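Local coordinates for sortase family protein (Streptococcus agalactiae, PDB 4D7W) that is a class C sortase that probably works as a cysteine transpeptidase in assembling type 2B pili on the surface of this Gram-positive bacterium, at residues 25-30 with 53-58. Residues are numbered along the deposited sequence; the frame is centred on the assembly and turned at random.
Sequences NRAKEY and SQLAID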
loop_
_atom_site.group_PDB
_atom_site.type_symbol
_atom_site.label_atom_id
_atom_site.label_comp_id
_atom_site.label_asym_id
_atom_site.label_seq_id
_atom_site.Cartn_x
_atom_site.Cartn_y
_atom_site.Cartn_z
ATOM N N ASN A 25 -14.019 8.658 -5.712
ATOM C CA ASN A 25 -14.380 8.472 -7.122
ATOM C C ASN A 25 -13.198 8.670 -8.072
ATOM O O ASN A 25 -12.985 7.874 -8.985
ATOM C CB ASN A 25 -15.524 9.419 -7.514
ATOM C CG ASN A 25 -16.874 8.907 -7.070
ATOM O OD1 ASN A 25 -16.970 7.839 -6.473
ATOM N ND2 ASN A 25 -17.935 9.678 -7.349
ATOM N N ARG A 26 -12.419 9.723 -7.852
ATOM C CA ARG A 26 -11.197 9.933 -8.631
ATOM C C ARG A 26 -10.208 8.772 -8.490
ATOM O O ARG A 26 -9.530 8.394 -9.447
ATOM C CB ARG A 26 -10.514 11.236 -8.210
ATOM C CG ARG A 26 -11.254 12.509 -8.644
ATOM C CD ARG A 26 -10.353 13.739 -8.463
ATOM N NE ARG A 26 -9.294 13.780 -9.478
ATOM C CZ ARG A 26 -7.983 13.741 -9.220
ATOM N NH1 ARG A 26 -7.542 13.665 -7.968
ATOM N NH2 ARG A 26 -7.106 13.784 -10.222
ATOM N N ALA A 27 -10.117 8.220 -7.292
ATOM C CA ALA A 27 -9.178 7.115 -7.067
ATOM C C ALA A 27 -9.692 5.864 -7.763
ATOM O O ALA A 27 -8.924 5.122 -8.340
ATOM C CB ALA A 27 -8.973 6.875 -5.579
ATOM N N LYS A 28 -11.010 5.671 -7.762
ATOM C CA LYS A 28 -11.593 4.542 -8.476
ATOM C C LYS A 28 -11.373 4.671 -9.969
ATOM O O LYS A 28 -11.028 3.709 -10.649
ATOM C CB LYS A 28 -13.080 4.424 -8.167
ATOM C CG LYS A 28 -13.362 4.067 -6.729
ATOM C CD LYS A 28 -14.843 3.782 -6.558
ATOM C CE LYS A 28 -15.148 3.344 -5.154
ATOM N NZ LYS A 28 -16.619 3.120 -5.036
ATOM N N GLU A 29 -11.587 5.868 -10.489
ATOM C CA GLU A 29 -11.360 6.109 -11.898
ATOM C C GLU A 29 -9.899 5.809 -12.230
ATOM O O GLU A 29 -9.597 5.145 -13.215
ATOM C CB GLU A 29 -11.710 7.547 -12.255
ATOM C CG GLU A 29 -11.886 7.766 -13.717
ATOM C CD GLU A 29 -13.106 7.046 -14.257
ATOM O OE1 GLU A 29 -13.957 6.601 -13.449
ATOM O OE2 GLU A 29 -13.215 6.930 -15.492
ATOM N N TYR A 30 -8.998 6.305 -11.391
ATOM C CA TYR A 30 -7.574 6.053 -11.562
ATOM C C TYR A 30 -7.272 4.557 -11.648
ATOM O O TYR A 30 -6.616 4.103 -12.580
ATOM C CB TYR A 30 -6.804 6.680 -10.415
ATOM C CG TYR A 30 -5.297 6.545 -10.512
ATOM C CD1 TYR A 30 -4.529 7.518 -11.159
ATOM C CD2 TYR A 30 -4.638 5.470 -9.925
ATOM C CE1 TYR A 30 -3.150 7.417 -11.225
ATOM C CE2 TYR A 30 -3.256 5.354 -9.984
ATOM C CZ TYR A 30 -2.516 6.334 -10.637
ATOM O OH TYR A 30 -1.148 6.215 -10.698
ATOM N N SER A 53 -1.801 13.526 -6.908
ATOM C CA SER A 53 -3.069 14.160 -6.566
ATOM C C SER A 53 -4.100 13.156 -6.071
ATOM O O SER A 53 -5.180 13.554 -5.630
ATOM C CB SER A 53 -3.644 14.893 -7.779
ATOM O OG SER A 53 -4.148 13.957 -8.727
ATOM N N GLN A 54 -3.815 11.857 -6.193
ATOM C CA GLN A 54 -4.822 10.870 -5.808
ATOM C C GLN A 54 -4.740 10.620 -4.311
ATOM O O GLN A 54 -3.650 10.552 -3.764
ATOM C CB GLN A 54 -4.646 9.552 -6.591
ATOM C CG GLN A 54 -4.816 9.709 -8.100
ATOM C CD GLN A 54 -6.264 10.007 -8.497
ATOM O OE1 GLN A 54 -7.186 9.751 -7.727
ATOM N NE2 GLN A 54 -6.461 10.547 -9.695
ATOM N N LEU A 55 -5.895 10.490 -3.661
ATOM C CA LEU A 55 -5.988 10.175 -2.230
ATOM C C LEU A 55 -5.200 11.172 -1.374
ATOM O O LEU A 55 -4.619 10.809 -0.357
ATOM C CB LEU A 55 -5.495 8.740 -1.964
ATOM C CG LEU A 55 -6.338 7.678 -2.674
ATOM C CD1 LEU A 55 -5.820 6.278 -2.345
ATOM C CD2 LEU A 55 -7.775 7.834 -2.255
ATOM N N ALA A 56 -5.164 12.424 -1.807
ATOM C CA ALA A 56 -4.378 13.437 -1.120
ATOM C C ALA A 56 -5.306 14.419 -0.437
ATOM O O ALA A 56 -6.170 14.996 -1.096
ATOM C CB ALA A 56 -3.448 14.167 -2.109
ATOM N N ILE A 57 -5.156 14.600 0.877
ATOM C CA ILE A 57 -5.976 15.594 1.582
ATOM C C ILE A 57 -5.138 16.724 2.178
ATOM O O ILE A 57 -5.672 17.593 2.874
ATOM C CB ILE A 57 -6.793 14.971 2.711
ATOM C CG1 ILE A 57 -5.871 14.545 3.853
ATOM C CG2 ILE A 57 -7.636 13.799 2.191
ATOM C CD1 ILE A 57 -6.625 13.892 5.001
ATOM N N ASP A 58 -3.834 16.701 1.915
ATOM C CA ASP A 58 -2.925 17.766 2.338
ATOM C C ASP A 58 -1.643 17.595 1.552
ATOM O O ASP A 58 -1.591 16.781 0.650
ATOM C CB ASP A 58 -2.669 17.738 3.858
ATOM C CG ASP A 58 -2.135 16.386 4.362
ATOM O OD1 ASP A 58 -1.367 15.707 3.646
ATOM O OD2 ASP A 58 -2.491 16.003 5.497
HETATM O O HOH W 1 -8.548 13.534 -5.595
HETATM O O HOH W 2 -8.711 10.162 -11.442
#
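Gln54 lies between Arg26 and Tyr30, two side chains one helical turn apart on helix 17-31, where this second helix of the N-terminal region packs on the loop leading from helix 45-52 into strand 62-68, the first strand of the sortase beta-barrel. One bend places the amide: CG stands anti to the carbonyl carbon, and the chain turns at chi2 (-70°). On one side, Gln54 CG sits over the Tyr30 ring in a CH-pi contact, 4.2 Å from the ring centroid and 28° off its normal. On the other, NE2 lies over one face of the Arg26 guanidinium, off-centre and nearest NH2. The two planes are only 21° apart, so this is a nearly parallel overlap; NE2 and NH2, both donors, do not bond to each other. Their common acceptor neighbour is Asp50, whose OD1 takes a hydrogen bond from Gln54 NE2 and makes a long, weak ion pair with Arg26 NH2.

Arg26 reaches Ser53 after a bend at chi3. Arg26 NH2 donates a weak bond to Ser53 OG at 3.3 Å, and NH1 adds weak bonds to the same OG and to Ser53 O, while OG itself is hydrogen-bonded to the backbone O of Asp50. Arg26 NH1 also donates to a water at 2.6 Å. Deeper in, Leu55 CD2 meets Ala27 CB at 3.7 Å, and Leu98 and Ile100 also touch Ala27.

Within the helix, Arg26 O already accepts from Tyr30 N; Gln54 OE1 comes within 3.2 Å of Arg26 O, but both are acceptors and no bond forms. Separately, another water bridges the segments, donating to Arg26 O at 2.8 Å and accepting from Gln54 NE2 at 2.9 Å.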